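Local coordinates for protein chitinase A (Cycas revoluta, PDB 4R5E) that probably hydrolyses the beta-1,4 linkages of chitin as a plant class V chitinase of glycosyl hydrolase family 18, at residues A[72-77]-A[114-119]; A[155-160]-A[186-191]; A[237-242]-A[303-308]; A[325-330]-A[337-342]. One frame throughout, in Å; residues are numbered along the deposited sequence. Where two conformers were deposited one is given.

Contact 1 (A[72-77]-A[114-119]); sequences LISIGG and GLDLDY. With AMI (allosamizoline), chain E.
Two signatures of family 18 lie side by side here, the SxGG motif from Ser-74 to Gly-77 and the DxDxE motif that starts at Asp-116, on neighbouring parallel strands whose axes come within 4.5 Å. A ladder of backbone bonds joins them: Ile-73 and Ile-75 each give their N-H to one carbonyl of 114-119 and receive an N-H at their own, and Gly-77 N closes the ladder on Asp-118 O at 3.1 Å. On the face that carries Ser-74 and Asp-116, the Ser-74 hydroxyl donates to Asp-116 OD2 at 2.7 Å, using that oxygen's anti lone pair. Both side chains project anti to the backbone N (chi1 -176° and 177°), which lets OG meet OD2. Asp-116 OD1 is taken by Thr-157 on the next strand, so both carboxylate oxygens are held and the group cannot easily turn. One step on, Asp-118 OD2 sits 2.7 Å from N2 of the bound allosamizoline and 3.2 Å from Gly-77 CA. The reverse face is greasy: Leu-115 CD2 touches both Ile-73 CG2, at 3.8 Å, and Ile-75 CD1, at 4.0 Å, under helix 93-110. Parallel staves with acidic residues lined up toward their C-terminal ends are the hallmark of the family 18 TIM-barrel active site, where the glutamate of DxDxE, here Glu-120, would be expected to act as the acid.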
# COMPACT_ATOMS: atom_id res chain seq x y z
N LEU A 72 -3.72 -4.29 -11.72
CA LEU A 72 -3.47 -5.53 -11.01
C LEU A 72 -4.58 -5.74 -10.00
O LEU A 72 -5.22 -4.78 -9.54
CB LEU A 72 -2.13 -5.49 -10.27
CG LEU A 72 -0.86 -5.40 -11.12
CD1 LEU A 72 -0.57 -3.97 -11.57
CD2 LEU A 72 0.33 -5.92 -10.34
N ILE A 73 -4.81 -7.00 -9.65
CA ILE A 73 -5.74 -7.33 -8.58
C ILE A 73 -4.95 -7.84 -7.38
O ILE A 73 -4.10 -8.73 -7.50
CB ILE A 73 -6.85 -8.31 -9.05
CG1 ILE A 73 -7.85 -8.57 -7.91
CG2 ILE A 73 -6.28 -9.61 -9.60
CD1 ILE A 73 -9.24 -8.97 -8.36
N SER A 74 -5.20 -7.23 -6.23
CA SER A 74 -4.50 -7.53 -4.99
C SER A 74 -5.30 -8.53 -4.18
O SER A 74 -6.51 -8.38 -3.99
CB SER A 74 -4.28 -6.25 -4.18
OG SER A 74 -3.53 -6.50 -3.02
N ILE A 75 -4.61 -9.55 -3.69
CA ILE A 75 -5.22 -10.62 -2.93
C ILE A 75 -4.84 -10.48 -1.46
O ILE A 75 -3.66 -10.43 -1.11
CB ILE A 75 -4.75 -11.99 -3.47
CG1 ILE A 75 -5.13 -12.15 -4.94
CG2 ILE A 75 -5.33 -13.12 -2.63
CD1 ILE A 75 -4.34 -13.22 -5.67
N GLY A 76 -5.85 -10.42 -0.60
CA GLY A 76 -5.62 -10.38 0.84
C GLY A 76 -6.08 -9.08 1.46
O GLY A 76 -7.26 -8.74 1.40
N GLY A 77 -5.14 -8.36 2.07
CA GLY A 77 -5.45 -7.17 2.84
C GLY A 77 -4.73 -7.19 4.18
O GLY A 77 -4.13 -8.20 4.55
N GLY A 114 -1.98 -8.15 -13.86
CA GLY A 114 -1.11 -8.70 -12.84
C GLY A 114 -1.84 -9.06 -11.57
O GLY A 114 -3.04 -8.80 -11.42
N LEU A 115 -1.07 -9.69 -10.68
CA LEU A 115 -1.49 -10.13 -9.37
C LEU A 115 -0.63 -9.49 -8.32
O LEU A 115 0.56 -9.26 -8.54
CB LEU A 115 -1.31 -11.64 -9.25
CG LEU A 115 -2.25 -12.52 -10.06
CD1 LEU A 115 -1.77 -13.96 -10.05
CD2 LEU A 115 -3.66 -12.40 -9.49
N ASP A 116 -1.22 -9.23 -7.16
CA ASP A 116 -0.51 -8.68 -6.02
C ASP A 116 -0.90 -9.46 -4.78
O ASP A 116 -2.05 -9.89 -4.65
CB ASP A 116 -0.85 -7.20 -5.87
CG ASP A 116 -0.21 -6.56 -4.66
OD1 ASP A 116 1.04 -6.43 -4.62
OD2 ASP A 116 -0.95 -6.14 -3.75
N LEU A 117 0.07 -9.69 -3.90
CA LEU A 117 -0.19 -10.34 -2.62
C LEU A 117 -0.03 -9.33 -1.50
O LEU A 117 1.02 -8.70 -1.37
CB LEU A 117 0.81 -11.48 -2.40
CG LEU A 117 0.86 -12.53 -3.51
CD1 LEU A 117 1.97 -13.52 -3.20
CD2 LEU A 117 -0.47 -13.23 -3.72
N ASP A 118 -1.08 -9.17 -0.70
CA ASP A 118 -1.03 -8.32 0.49
C ASP A 118 -1.18 -9.18 1.75
O ASP A 118 -2.29 -9.44 2.22
CB ASP A 118 -2.09 -7.23 0.42
CG ASP A 118 -2.01 -6.24 1.57
OD1 ASP A 118 -0.99 -6.22 2.30
OD2 ASP A 118 -2.99 -5.48 1.75
N TYR A 119 -0.02 -9.60 2.27
CA TYR A 119 0.10 -10.51 3.40
C TYR A 119 0.92 -9.79 4.47
O TYR A 119 2.12 -9.58 4.30
CB TYR A 119 0.80 -11.79 2.94
CG TYR A 119 1.12 -12.82 4.01
CD1 TYR A 119 0.47 -12.83 5.24
CD2 TYR A 119 2.04 -13.83 3.75
CE1 TYR A 119 0.75 -13.80 6.19
CE2 TYR A 119 2.33 -14.80 4.69
CZ TYR A 119 1.69 -14.78 5.92
OH TYR A 119 1.97 -15.74 6.86
C1 AMI E . -2.54 -1.13 3.92
C2 AMI E . -3.27 -2.46 3.74
C3 AMI E . -4.76 -2.14 3.81
C4 AMI E . -4.79 -0.91 4.72
C5 AMI E . -3.60 -0.09 4.24
C6 AMI E . -3.10 1.05 5.14
C7 AMI E . -2.13 -1.97 1.86
C8 AMI E . -1.72 -3.17 -0.22
C9 AMI E . -0.76 -0.93 0.14
N2 AMI E . -2.85 -2.86 2.40
N7 AMI E . -1.58 -2.02 0.67
O3 AMI E . -5.51 -3.27 4.28
O4 AMI E . -6.02 -0.18 4.61
O6 AMI E . -2.72 0.57 6.42
O7 AMI E . -1.94 -0.80 2.67

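Contact 2 (A[155-160]-A[186-191]); sequences LLTEAV and WVNVMA. With AMI (allosamizoline), chain E.
Thr-157 OG1, on the residue whose methyl rests against Trp-186, is gripped by two hydrogen-bonding groups, the carboxylate of Asp-116 and the hydroxyl of Tyr-32. The same torsion that sends OG1 there (chi1 67°) puts CG2, anti to the carbonyl carbon, over the indole: it stands 3.4 Å above the ring plane, over the centre, and only 15° off the normal of the five-membered ring, a clear CH-pi contact. The indole is held in turn at its edge, where NE1 gives a bent bond to Asn-188 OD1 at 3.0 Å with the acceptor in the ring plane. Asn-188 ND2 goes to the same Tyr-32 hydroxyl that holds the threonine. The two parallel strands are well zipped only from Glu-158 onward, through Asn-188 N to Glu-158 O, Val-160 N to Asn-188 O and Met-190 N to Val-160 O at 2.9 Å. Nearer the start they splay, and the buried N and O of Trp-186 find no hydrogen-bonding partner, though Thr-157 CA makes a CA-H...O contact with that O. On the other face Val-160 fits CG1 against Val-187 CB and CG2 against Val-189 CG2, each at 3.9 Å. Met-190 bends at chi3 (-65°) to lay CE 3.8 Å from Ala-159 CB, while its SD comes 3.7 Å from allosamizoline O7. The pair occupies the barrel wall between strand 114-119 and strand 234-247, with helix 125-149 packed outside on Leu-156 and Glu-158.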
# COMPACT_ATOMS: atom_id res chain seq x y z
N LEU A 155 2.04 -9.57 -14.37
CA LEU A 155 2.89 -8.94 -13.38
C LEU A 155 2.63 -9.60 -12.03
O LEU A 155 1.53 -10.09 -11.78
CB LEU A 155 2.62 -7.45 -13.28
CG LEU A 155 2.83 -6.63 -14.56
CD1 LEU A 155 2.22 -5.25 -14.41
CD2 LEU A 155 4.30 -6.53 -14.92
N LEU A 156 3.65 -9.60 -11.18
CA LEU A 156 3.52 -10.09 -9.82
C LEU A 156 4.20 -9.13 -8.87
O LEU A 156 5.39 -8.85 -9.00
CB LEU A 156 4.12 -11.50 -9.67
CG LEU A 156 3.99 -12.12 -8.28
CD1 LEU A 156 2.53 -12.30 -7.89
CD2 LEU A 156 4.73 -13.45 -8.22
N THR A 157 3.42 -8.62 -7.92
CA THR A 157 3.97 -7.74 -6.88
C THR A 157 3.49 -8.21 -5.51
O THR A 157 2.65 -9.11 -5.40
CB THR A 157 3.58 -6.26 -7.11
OG1 THR A 157 2.17 -6.07 -6.96
CG2 THR A 157 3.98 -5.83 -8.50
N GLU A 158 4.06 -7.61 -4.47
CA GLU A 158 3.58 -7.84 -3.13
C GLU A 158 3.80 -6.60 -2.27
O GLU A 158 4.71 -5.80 -2.50
CB GLU A 158 4.23 -9.07 -2.48
CG GLU A 158 5.64 -8.82 -1.95
CD GLU A 158 6.31 -10.07 -1.42
OE1 GLU A 158 7.19 -9.91 -0.54
OE2 GLU A 158 6.00 -11.18 -1.88
N ALA A 159 2.93 -6.46 -1.28
CA ALA A 159 3.12 -5.49 -0.23
C ALA A 159 4.20 -5.97 0.73
O ALA A 159 4.24 -7.15 1.09
CB ALA A 159 1.81 -5.28 0.51
N VAL A 160 5.06 -5.05 1.16
CA VAL A 160 6.04 -5.34 2.20
C VAL A 160 6.00 -4.30 3.32
O VAL A 160 5.63 -3.13 3.12
CB VAL A 160 7.49 -5.47 1.65
CG1 VAL A 160 7.60 -6.62 0.65
CG2 VAL A 160 7.99 -4.17 1.03
N TRP A 186 8.00 -5.89 -8.74
CA TRP A 186 8.40 -4.93 -7.70
C TRP A 186 7.67 -5.24 -6.41
O TRP A 186 6.78 -6.08 -6.39
CB TRP A 186 8.14 -3.48 -8.13
CG TRP A 186 6.69 -3.05 -8.25
CD1 TRP A 186 5.89 -2.57 -7.25
CD2 TRP A 186 5.91 -3.01 -9.44
NE1 TRP A 186 4.65 -2.25 -7.75
CE2 TRP A 186 4.64 -2.50 -9.10
CE3 TRP A 186 6.16 -3.35 -10.78
CZ2 TRP A 186 3.61 -2.34 -10.04
CZ3 TRP A 186 5.14 -3.19 -11.70
CH2 TRP A 186 3.89 -2.69 -11.33
N VAL A 187 8.06 -4.54 -5.35
CA VAL A 187 7.34 -4.59 -4.09
C VAL A 187 6.85 -3.20 -3.71
O VAL A 187 7.49 -2.19 -4.02
CB VAL A 187 8.19 -5.19 -2.94
CG1 VAL A 187 8.55 -6.62 -3.28
CG2 VAL A 187 9.44 -4.36 -2.66
N ASN A 188 5.70 -3.17 -3.07
CA ASN A 188 5.07 -1.96 -2.60
C ASN A 188 5.40 -1.79 -1.12
O ASN A 188 4.88 -2.51 -0.27
CB ASN A 188 3.57 -2.04 -2.86
CG ASN A 188 3.25 -2.07 -4.34
OD1 ASN A 188 3.76 -1.26 -5.11
ND2 ASN A 188 2.40 -3.00 -4.74
N VAL A 189 6.31 -0.86 -0.84
CA VAL A 189 6.84 -0.65 0.51
C VAL A 189 5.88 0.22 1.30
O VAL A 189 5.67 1.39 0.95
CB VAL A 189 8.24 0.02 0.46
CG1 VAL A 189 8.80 0.20 1.87
CG2 VAL A 189 9.20 -0.80 -0.40
N MET A 190 5.32 -0.33 2.38
CA MET A 190 4.30 0.36 3.16
C MET A 190 4.98 1.26 4.18
O MET A 190 5.03 0.96 5.38
CB MET A 190 3.33 -0.64 3.79
CG MET A 190 2.46 -1.32 2.74
SD MET A 190 1.25 -2.50 3.34
CE MET A 190 2.34 -3.75 4.00
N ALA A 191 5.48 2.38 3.67
CA ALA A 191 6.32 3.31 4.42
C ALA A 191 5.47 4.33 5.17
O ALA A 191 5.62 5.55 4.99
CB ALA A 191 7.29 4.00 3.47
C1 AMI E . -2.54 -1.13 3.92
C2 AMI E . -3.27 -2.46 3.74
C3 AMI E . -4.76 -2.14 3.81
C4 AMI E . -4.79 -0.91 4.72
C5 AMI E . -3.60 -0.09 4.24
C6 AMI E . -3.10 1.05 5.14
C7 AMI E . -2.13 -1.97 1.86
C8 AMI E . -1.72 -3.17 -0.22
C9 AMI E . -0.76 -0.93 0.14
N2 AMI E . -2.85 -2.86 2.40
N7 AMI E . -1.58 -2.02 0.67
O3 AMI E . -5.51 -3.27 4.28
O4 AMI E . -6.02 -0.18 4.61
O6 AMI E . -2.72 0.57 6.42
O7 AMI E . -1.94 -0.80 2.67

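Contact 3 (A[237-242]-A[303-308]); sequences GIPLFG and GYDNQQ. With NAA (2-acetamido-2-deoxy-beta-D-allopyranose), chain B.
The chain of 237-242, a strand interrupted at Leu-240, runs roughly against 303-305, the end-to-end directions of 238-242 and 303-305 lying 147° apart, and the backbones come together at one end. There Gly-242 CA is 3.0 Å from Gly-303 O and 3.8 Å from Tyr-304 CB, an approach made easy by the lack of a side chain on Gly-242. Tyr-304 turns its ring away from this junction, and its hydroxyl bonds to Glu-284. The geometry marks where an alpha+beta insertion, as found in class V chitinases, rejoins the TIM barrel: strand 234-247 leaves the barrel wall to enter it, and 300-304 is the last insertion strand before helix 307-319 returns to the barrel, with Asn-306 as N-cap. Beyond the junction Asp-305 reaches toward the barrel strand, crossing Pro-239 at about a right angle. Its OD2 lies 3.4 Å from Pro-239 CD and 4.0 Å from Ile-238 CG2, against a nonpolar wall, while Lys-313 supplies a salt bridge to that oxygen and Ser-309 a hydrogen bond to OD1. Phe-241 points away from 303-308, and its ring reaches the sugar-binding cleft. The acetamido methyl C8 of the bound 2-acetamido-2-deoxy-beta-D-allopyranose stands 3.6 Å above the plane of the Phe-241 ring, over the centre.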
# COMPACT_ATOMS: atom_id res chain seq x y z
N GLY A 237 5.58 3.68 -0.75
CA GLY A 237 4.20 3.94 -0.37
C GLY A 237 4.03 5.29 0.29
O GLY A 237 4.87 5.70 1.09
N ILE A 238 2.93 5.96 -0.06
CA ILE A 238 2.54 7.25 0.51
C ILE A 238 1.05 7.17 0.83
O ILE A 238 0.25 6.79 -0.03
CB ILE A 238 2.79 8.40 -0.48
CG1 ILE A 238 4.26 8.42 -0.94
CG2 ILE A 238 2.41 9.74 0.15
CD1 ILE A 238 4.54 9.39 -2.06
N PRO A 239 0.67 7.52 2.06
CA PRO A 239 -0.74 7.43 2.42
C PRO A 239 -1.55 8.64 1.94
O PRO A 239 -1.05 9.77 1.94
CB PRO A 239 -0.70 7.38 3.94
CG PRO A 239 0.49 8.19 4.30
CD PRO A 239 1.49 8.00 3.19
N LEU A 240 -2.79 8.38 1.54
CA LEU A 240 -3.76 9.43 1.24
C LEU A 240 -4.74 9.62 2.39
O LEU A 240 -5.83 10.16 2.22
CB LEU A 240 -4.50 9.13 -0.07
CG LEU A 240 -3.63 9.18 -1.32
CD1 LEU A 240 -4.45 8.75 -2.53
CD2 LEU A 240 -3.05 10.58 -1.52
N PHE A 241 -4.32 9.17 3.58
CA PHE A 241 -5.06 9.36 4.81
C PHE A 241 -4.08 9.79 5.88
O PHE A 241 -2.86 9.60 5.74
CB PHE A 241 -5.76 8.07 5.24
CG PHE A 241 -4.81 6.98 5.61
CD1 PHE A 241 -4.26 6.16 4.63
CD2 PHE A 241 -4.40 6.80 6.93
CE1 PHE A 241 -3.35 5.17 4.96
CE2 PHE A 241 -3.50 5.80 7.26
CZ PHE A 241 -2.97 5.00 6.27
N GLY A 242 -4.61 10.37 6.95
CA GLY A 242 -3.82 10.73 8.11
C GLY A 242 -4.25 9.93 9.31
O GLY A 242 -5.33 9.34 9.31
N GLY A 303 -2.02 13.86 11.66
CA GLY A 303 -0.74 13.85 10.95
C GLY A 303 -0.94 13.17 9.61
O GLY A 303 -1.60 12.14 9.55
N TYR A 304 -0.38 13.74 8.55
CA TYR A 304 -0.66 13.30 7.19
C TYR A 304 0.41 13.81 6.24
O TYR A 304 1.36 14.48 6.66
CB TYR A 304 -2.06 13.80 6.75
CG TYR A 304 -2.19 15.30 6.78
CD1 TYR A 304 -2.38 15.97 7.99
CD2 TYR A 304 -2.13 16.07 5.62
CE1 TYR A 304 -2.50 17.34 8.04
CE2 TYR A 304 -2.24 17.45 5.67
CZ TYR A 304 -2.42 18.08 6.89
OH TYR A 304 -2.53 19.45 6.95
N ASP A 305 0.25 13.49 4.96
CA ASP A 305 1.08 14.04 3.90
C ASP A 305 0.29 15.06 3.11
O ASP A 305 -0.88 14.85 2.79
CB ASP A 305 1.58 12.92 2.98
CG ASP A 305 2.81 12.23 3.54
OD1 ASP A 305 3.86 12.90 3.63
OD2 ASP A 305 2.73 11.04 3.90
N ASN A 306 0.94 16.19 2.81
CA ASN A 306 0.31 17.26 2.05
C ASN A 306 1.07 17.50 0.74
O ASN A 306 1.97 16.73 0.38
CB ASN A 306 0.15 18.52 2.91
CG ASN A 306 1.46 19.25 3.18
OD1 ASN A 306 2.54 18.82 2.78
ND2 ASN A 306 1.36 20.36 3.88
N GLN A 307 0.70 18.57 0.05
CA GLN A 307 1.25 18.87 -1.26
C GLN A 307 2.79 19.00 -1.24
O GLN A 307 3.47 18.53 -2.15
CB GLN A 307 0.58 20.13 -1.80
CG GLN A 307 -0.93 19.99 -2.04
CD GLN A 307 -1.82 20.44 -0.87
OE1 GLN A 307 -1.55 20.14 0.30
NE2 GLN A 307 -2.89 21.15 -1.20
N GLN A 308 3.32 19.63 -0.19
CA GLN A 308 4.76 19.78 -0.01
C GLN A 308 5.45 18.47 0.35
O GLN A 308 6.46 18.12 -0.27
CB GLN A 308 5.05 20.84 1.06
CG GLN A 308 6.52 21.20 1.17
CD GLN A 308 6.79 22.36 2.11
OE1 GLN A 308 5.89 22.86 2.78
NE2 GLN A 308 8.04 22.79 2.16
C1 NAA B . -7.19 -0.56 5.33
C2 NAA B . -8.18 0.59 5.42
C3 NAA B . -9.51 0.10 5.98
C4 NAA B . -10.02 -1.15 5.26
C5 NAA B . -8.92 -2.19 5.15
C6 NAA B . -9.34 -3.42 4.35
C7 NAA B . -7.23 2.84 5.75
C8 NAA B . -6.70 3.83 6.75
N2 NAA B . -7.64 1.67 6.24
O3 NAA B . -9.33 -0.20 7.38
O4 NAA B . -11.11 -1.75 5.99
O5 NAA B . -7.77 -1.59 4.53
O6 NAA B . -8.24 -4.32 4.22
O7 NAA B . -7.27 3.12 4.57

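Contact 4 (A[325-330]-A[337-342]); sequences YFFWSV and ILPKIA. With AMI (allosamizoline), chain E; NAA (2-acetamido-2-deoxy-beta-D-allopyranose), chain B.
Strand 325-328 and helix 337-342 run antiparallel, their axes 176° apart in direction and 10.2 Å from each other, a gap filled by the aromatic side chains of alternate strand residues. Phe-327 does most of this. Its ring takes Pro-339 CG over one face, with CG 4.1 Å from Phe-327 CD2, and Ala-342 CB at its edge, 3.6 Å from Phe-327 CZ. Ala-342 CB also touches the neighbouring ring, 3.5 Å from Tyr-325 CZ, so one methyl serves both aromatics, tucked into the angle they make. The Tyr-325 hydroxyl packs against the backbone of Ala-342 but makes its bond to the helix through a water: it donates to the water at 2.7 Å, and the water donates to Pro-339 O. Phe-326 and Trp-328 point the other way, into the barrel. The Trp-328 indole, swung out with CG anti to the backbone N (chi1 177°), lies flat beneath the ligand: allosamizoline C5 is 3.5 Å above one face, offset toward the rim, and Ser-329 CB backs the opposite face across the cis peptide that joins the two residues. NE1 donates to the acetamide O7 of 2-acetamido-2-deoxy-beta-D-allopyranose at 2.9 Å (159°), with the oxygen in the ring plane. Phe-326 CE1 meets the dimethylamino carbon C9 of allosamizoline at 3.5 Å. A final barrel strand packed on its helix outside, with a tryptophan before a cis peptide flooring the sugar site inside, is characteristic of family 18 chitinases.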
# COMPACT_ATOMS: atom_id res chain seq x y z
N TYR A 325 6.43 5.23 -6.90
CA TYR A 325 5.67 5.42 -5.67
C TYR A 325 4.28 4.82 -5.83
O TYR A 325 3.81 4.59 -6.95
CB TYR A 325 5.55 6.92 -5.35
CG TYR A 325 4.92 7.71 -6.47
CD1 TYR A 325 3.54 7.80 -6.60
CD2 TYR A 325 5.71 8.37 -7.41
CE1 TYR A 325 2.96 8.51 -7.64
CE2 TYR A 325 5.14 9.09 -8.45
CZ TYR A 325 3.76 9.16 -8.56
OH TYR A 325 3.20 9.88 -9.60
N PHE A 326 3.63 4.59 -4.69
CA PHE A 326 2.23 4.19 -4.68
C PHE A 326 1.45 5.00 -3.67
O PHE A 326 2.01 5.49 -2.69
CB PHE A 326 2.05 2.66 -4.48
CG PHE A 326 2.10 2.19 -3.04
CD1 PHE A 326 1.01 2.37 -2.19
CD2 PHE A 326 3.21 1.51 -2.56
CE1 PHE A 326 1.05 1.91 -0.89
CE2 PHE A 326 3.25 1.05 -1.26
CZ PHE A 326 2.17 1.25 -0.42
N PHE A 327 0.15 5.12 -3.92
CA PHE A 327 -0.79 5.74 -3.00
C PHE A 327 -1.81 4.72 -2.50
O PHE A 327 -2.43 4.02 -3.31
CB PHE A 327 -1.54 6.87 -3.70
CG PHE A 327 -0.73 8.12 -3.89
CD1 PHE A 327 -0.37 8.91 -2.81
CD2 PHE A 327 -0.34 8.51 -5.16
CE1 PHE A 327 0.37 10.07 -2.99
CE2 PHE A 327 0.40 9.67 -5.35
CZ PHE A 327 0.75 10.45 -4.26
N TRP A 328 -1.96 4.65 -1.18
CA TRP A 328 -3.10 3.97 -0.55
C TRP A 328 -3.92 5.03 0.19
O TRP A 328 -3.39 5.63 1.12
CB TRP A 328 -2.66 2.90 0.46
CG TRP A 328 -3.88 2.31 1.10
CD1 TRP A 328 -4.61 2.84 2.12
CD2 TRP A 328 -4.58 1.13 0.69
NE1 TRP A 328 -5.71 2.06 2.38
CE2 TRP A 328 -5.71 1.00 1.51
CE3 TRP A 328 -4.35 0.16 -0.30
CZ2 TRP A 328 -6.61 -0.06 1.39
CZ3 TRP A 328 -5.24 -0.88 -0.42
CH2 TRP A 328 -6.36 -0.99 0.42
N SER A 329 -5.19 5.27 -0.15
CA SER A 329 -5.92 4.66 -1.28
C SER A 329 -6.64 5.78 -2.02
O SER A 329 -6.98 6.81 -1.44
CB SER A 329 -6.90 3.59 -0.80
OG SER A 329 -7.86 4.11 0.12
N VAL A 330 -6.90 5.59 -3.31
CA VAL A 330 -7.20 6.72 -4.19
C VAL A 330 -8.55 7.39 -3.93
O VAL A 330 -8.73 8.56 -4.25
CB VAL A 330 -7.05 6.35 -5.69
CG1 VAL A 330 -5.61 5.97 -6.00
CG2 VAL A 330 -8.02 5.24 -6.10
N ILE A 337 -5.52 15.58 -5.59
CA ILE A 337 -4.55 16.64 -5.34
C ILE A 337 -3.14 16.06 -5.22
O ILE A 337 -2.21 16.55 -5.86
CB ILE A 337 -4.89 17.41 -4.04
CG1 ILE A 337 -6.29 18.03 -4.13
CG2 ILE A 337 -3.85 18.47 -3.75
CD1 ILE A 337 -6.52 18.92 -5.33
N LEU A 338 -2.98 15.03 -4.40
CA LEU A 338 -1.66 14.49 -4.15
C LEU A 338 -1.13 13.63 -5.30
O LEU A 338 0.05 13.72 -5.63
CB LEU A 338 -1.63 13.75 -2.81
CG LEU A 338 -2.02 14.65 -1.63
CD1 LEU A 338 -1.96 13.87 -0.33
CD2 LEU A 338 -1.15 15.90 -1.53
N PRO A 339 -2.00 12.83 -5.94
CA PRO A 339 -1.52 12.15 -7.16
C PRO A 339 -1.05 13.11 -8.25
O PRO A 339 -0.11 12.80 -8.99
CB PRO A 339 -2.74 11.34 -7.59
CG PRO A 339 -3.43 11.02 -6.30
CD PRO A 339 -3.30 12.29 -5.50
N LYS A 340 -1.67 14.29 -8.35
CA LYS A 340 -1.24 15.27 -9.35
C LYS A 340 0.16 15.80 -9.04
O LYS A 340 1.03 15.81 -9.91
CB LYS A 340 -2.25 16.42 -9.44
CG LYS A 340 -1.87 17.55 -10.39
CD LYS A 340 -1.57 17.07 -11.80
CE LYS A 340 -1.46 18.25 -12.76
NZ LYS A 340 -0.72 17.96 -14.01
N ILE A 341 0.39 16.26 -7.82
CA ILE A 341 1.73 16.76 -7.49
C ILE A 341 2.78 15.66 -7.63
O ILE A 341 3.88 15.92 -8.10
CB ILE A 341 1.82 17.48 -6.12
CG1 ILE A 341 3.23 18.05 -5.87
CG2 ILE A 341 1.48 16.55 -4.97
CD1 ILE A 341 3.70 19.06 -6.90
N ALA A 342 2.45 14.43 -7.24
CA ALA A 342 3.39 13.32 -7.37
C ALA A 342 3.79 13.08 -8.82
O ALA A 342 4.98 12.94 -9.14
CB ALA A 342 2.81 12.05 -6.77
C1 AMI E . -2.54 -1.13 3.92
C2 AMI E . -3.27 -2.46 3.74
C3 AMI E . -4.76 -2.14 3.81
C4 AMI E . -4.79 -0.91 4.72
C5 AMI E . -3.60 -0.09 4.24
C6 AMI E . -3.10 1.05 5.14
C7 AMI E . -2.13 -1.97 1.86
C8 AMI E . -1.72 -3.17 -0.22
C9 AMI E . -0.76 -0.93 0.14
N2 AMI E . -2.85 -2.86 2.40
N7 AMI E . -1.58 -2.02 0.67
O3 AMI E . -5.51 -3.27 4.28
O4 AMI E . -6.02 -0.18 4.61
O6 AMI E . -2.72 0.57 6.42
O7 AMI E . -1.94 -0.80 2.67
C1 NAA B . -7.19 -0.56 5.33
C2 NAA B . -8.18 0.59 5.42
C3 NAA B . -9.51 0.10 5.98
C4 NAA B . -10.02 -1.15 5.26
C5 NAA B . -8.92 -2.19 5.15
C6 NAA B . -9.34 -3.42 4.35
C7 NAA B . -7.23 2.84 5.75
C8 NAA B . -6.70 3.83 6.75
N2 NAA B . -7.64 1.67 6.24
O3 NAA B . -9.33 -0.20 7.38
O4 NAA B . -11.11 -1.75 5.99
O5 NAA B . -7.77 -1.59 4.53
O6 NAA B . -8.24 -4.32 4.22
O7 NAA B . -7.27 3.12 4.57
O HOH W 1 0.54 10.12 -9.28

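How the contacts relate
All four contacts are buried, yet they differ in place and kind. Contacts 1 and 2 lie within the TIM-barrel wall as pairings of parallel strands, adjacent through 114-119 and 155-161, and depend on backbone bonds reinforced by polar groups facing the barrel interior. Contacts 3 and 4 have no such ladder between their own segments: 3, farthest from the chain's centre, is a junction with the insertion, and 4 packs a strand through aromatic rings and a water on a helix whose far side, at Lys-340, faces solvent. From 186-190 of contact 2 the wall runs on through 234-247 and 324-328, since Val-189 O bonds Gly-237 N and Phe-326 O bonds Ile-238 N. Contacts 1, 2 and 4 meet allosamizoline, and 3 and 4 the attached sugar.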